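Local coordinates for hypothetical protein Ta0108 (PDB 1RLK) that probably hydrolyses peptidyl-tRNAs that drop off the ribosome during protein synthesis, releasing the N-acyl amino acid from the tRNA, at residues Glu79-Arg84 with Ile94-Leu99. Numbering follows the deposited sequence.
With SO4 (sulfate ion), chain B.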
loop_
_atom_site.group_PDB
_atom_site.type_symbol
_atom_site.label_atom_id
_atom_site.label_comp_id
_atom_site.label_asym_id
_atom_site.label_seq_id
_atom_site.Cartn_x
_atom_site.Cartn_y
_atom_site.Cartn_z
ATOM N N GLU A 79 -5.483 0.756 0.163
ATOM C CA GLU A 79 -5.725 1.879 1.055
ATOM C C GLU A 79 -4.750 2.986 0.759
ATOM O O GLU A 79 -3.529 2.799 0.876
ATOM C CB GLU A 79 -5.571 1.444 2.513
ATOM C CG GLU A 79 -5.833 2.553 3.516
ATOM C CD GLU A 79 -7.310 2.897 3.684
ATOM O OE1 GLU A 79 -8.210 2.183 3.138
ATOM O OE2 GLU A 79 -7.553 3.878 4.405
ATOM N N ILE A 80 -5.286 4.139 0.364
ATOM C CA ILE A 80 -4.528 5.361 0.285
ATOM C C ILE A 80 -4.310 5.893 1.702
ATOM O O ILE A 80 -5.250 5.992 2.490
ATOM C CB ILE A 80 -5.268 6.392 -0.594
ATOM C CG1 ILE A 80 -5.059 6.029 -2.065
ATOM C CG2 ILE A 80 -4.779 7.812 -0.306
ATOM C CD1 ILE A 80 -5.929 6.793 -3.022
ATOM N N VAL A 81 -3.068 6.240 2.008
ATOM C CA VAL A 81 -2.696 6.654 3.337
ATOM C C VAL A 81 -2.392 8.136 3.314
ATOM O O VAL A 81 -1.701 8.620 2.419
ATOM C CB VAL A 81 -1.482 5.840 3.843
ATOM C CG1 VAL A 81 -0.851 6.499 5.072
ATOM C CG2 VAL A 81 -1.916 4.417 4.148
ATOM N N GLN A 82 -2.906 8.836 4.308
ATOM C CA GLN A 82 -2.672 10.265 4.487
ATOM C C GLN A 82 -2.091 10.506 5.874
ATOM O O GLN A 82 -2.579 9.932 6.839
ATOM C CB GLN A 82 -3.992 11.048 4.341
ATOM C CG GLN A 82 -4.632 10.923 2.952
ATOM C CD GLN A 82 -6.015 11.581 2.834
ATOM O OE1 GLN A 82 -6.134 12.810 2.820
ATOM N NE2 GLN A 82 -7.040 10.766 2.712
ATOM N N ASP A 83 -1.067 11.356 5.975
ATOM C CA ASP A 83 -0.508 11.717 7.271
ATOM C C ASP A 83 -1.404 12.730 7.986
ATOM O O ASP A 83 -2.518 13.003 7.531
ATOM C CB ASP A 83 0.976 12.170 7.162
ATOM C CG ASP A 83 1.175 13.507 6.458
ATOM O OD1 ASP A 83 0.216 14.283 6.253
ATOM O OD2 ASP A 83 2.308 13.870 6.081
ATOM N N ARG A 84 -0.938 13.254 9.115
ATOM C CA ARG A 84 -1.720 14.225 9.886
ATOM C C ARG A 84 -1.646 15.580 9.184
ATOM O O ARG A 84 -0.708 15.872 8.452
ATOM C CB ARG A 84 -1.260 14.306 11.367
ATOM C CG ARG A 84 0.173 14.825 11.631
ATOM C CD ARG A 84 0.733 14.572 13.081
ATOM N NE ARG A 84 1.706 13.461 13.159
ATOM C CZ ARG A 84 2.740 13.383 14.013
ATOM N NH1 ARG A 84 2.959 14.308 14.944
ATOM N NH2 ARG A 84 3.548 12.329 13.964
ATOM N N ILE A 94 -1.444 12.763 1.054
ATOM C CA ILE A 94 -1.373 11.370 0.607
ATOM C C ILE A 94 0.099 10.990 0.466
ATOM O O ILE A 94 0.820 11.622 -0.303
ATOM C CB ILE A 94 -2.116 11.174 -0.731
ATOM C CG1 ILE A 94 -3.625 11.335 -0.526
ATOM C CG2 ILE A 94 -1.807 9.817 -1.311
ATOM C CD1 ILE A 94 -4.450 11.298 -1.792
ATOM N N THR A 95 0.524 9.971 1.222
ATOM C CA THR A 95 1.932 9.555 1.310
ATOM C C THR A 95 2.218 8.264 0.563
ATOM O O THR A 95 3.303 8.091 0.029
ATOM C CB THR A 95 2.357 9.358 2.794
ATOM O OG1 THR A 95 1.444 8.479 3.484
ATOM C CG2 THR A 95 2.274 10.653 3.543
ATOM N N CYS A 96 1.272 7.340 0.571
ATOM C CA CYS A 96 1.480 6.022 0.007
ATOM C C CYS A 96 0.171 5.292 -0.205
ATOM O O CYS A 96 -0.889 5.784 0.172
ATOM C CB CYS A 96 2.407 5.212 0.923
ATOM S SG CYS A 96 1.710 4.844 2.545
ATOM N N ILE A 97 0.230 4.131 -0.850
ATOM C CA ILE A 97 -0.942 3.284 -1.016
ATOM C C ILE A 97 -0.569 1.826 -0.784
ATOM O O ILE A 97 0.432 1.343 -1.316
ATOM C CB ILE A 97 -1.597 3.489 -2.406
ATOM C CG1 ILE A 97 -2.844 2.632 -2.546
ATOM C CG2 ILE A 97 -0.631 3.181 -3.541
ATOM C CD1 ILE A 97 -3.656 2.956 -3.794
ATOM N N GLY A 98 -1.345 1.141 0.041
ATOM C CA GLY A 98 -1.170 -0.285 0.266
ATOM C C GLY A 98 -2.071 -1.114 -0.633
ATOM O O GLY A 98 -3.198 -0.702 -0.955
ATOM N N LEU A 99 -1.580 -2.280 -1.034
ATOM C CA LEU A 99 -2.336 -3.228 -1.851
ATOM C C LEU A 99 -2.207 -4.639 -1.305
ATOM O O LEU A 99 -1.096 -5.110 -1.038
ATOM C CB LEU A 99 -1.843 -3.263 -3.301
ATOM C CG LEU A 99 -1.435 -1.998 -4.021
ATOM C CD1 LEU A 99 -0.761 -2.382 -5.320
ATOM C CD2 LEU A 99 -2.662 -1.128 -4.304
HETATM S S SO4 B . 1.599 10.785 10.822
HETATM O O1 SO4 B . 0.497 10.143 10.102
HETATM O O2 SO4 B . 2.873 10.416 10.217
HETATM O O3 SO4 B . 1.528 12.238 10.730
HETATM O O4 SO4 B . 1.577 10.352 12.219
#
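Val81 and Cys96 form a hydrogen-bonded pair in the antiparallel beta hairpin of strands 78-82 and 94-103, the former lying at one margin of the mixed four-stranded sheet of this PTH2-family protein. Val81 N donates to Cys96 O (2.9 Å, 166° at the hydrogen), and Thr95 N returns a bond to Val81 O. Farther from the hairpin loop, Glu79 and Gly98 exchange two more backbone bonds. Thr95 and Cys96 both face Val81, a beta bulge that shifts the register by one and pairs Gln82 with Ile94. Glu79 O also receives a CA-H...O contact from Ile97 CA at 3.2 Å. On the sheet face turned to helix 61-74, Ile80 sits between two isoleucines: its CG2, anti to the backbone N, meets Ile94 CG1 at 3.7 Å, while its CG1 touches Ile97 CD1. Ile94 CG1 also lies 3.6 Å from Gln82 CG. Trimming Ile94 to an alanine would probably open a gap beside Ile80 CG2 and the Gln82 chain. On the other face, against helix 17-38, Cys96 SG approaches Val81 CB at 3.6 Å, and Val81 CG1 lies against Thr95 OG1, which is hydrogen-bonded to Gln23. Farther toward the hairpin loop, Asp83 forms a salt bridge with Lys19. A sulfate, probably from the crystallisation liquor, lies at the edge of the Arg84 guanidinium, and its O3 accepts from the backbone Arg84 N (3.1 Å) and from Arg84 NE (2.7 Å).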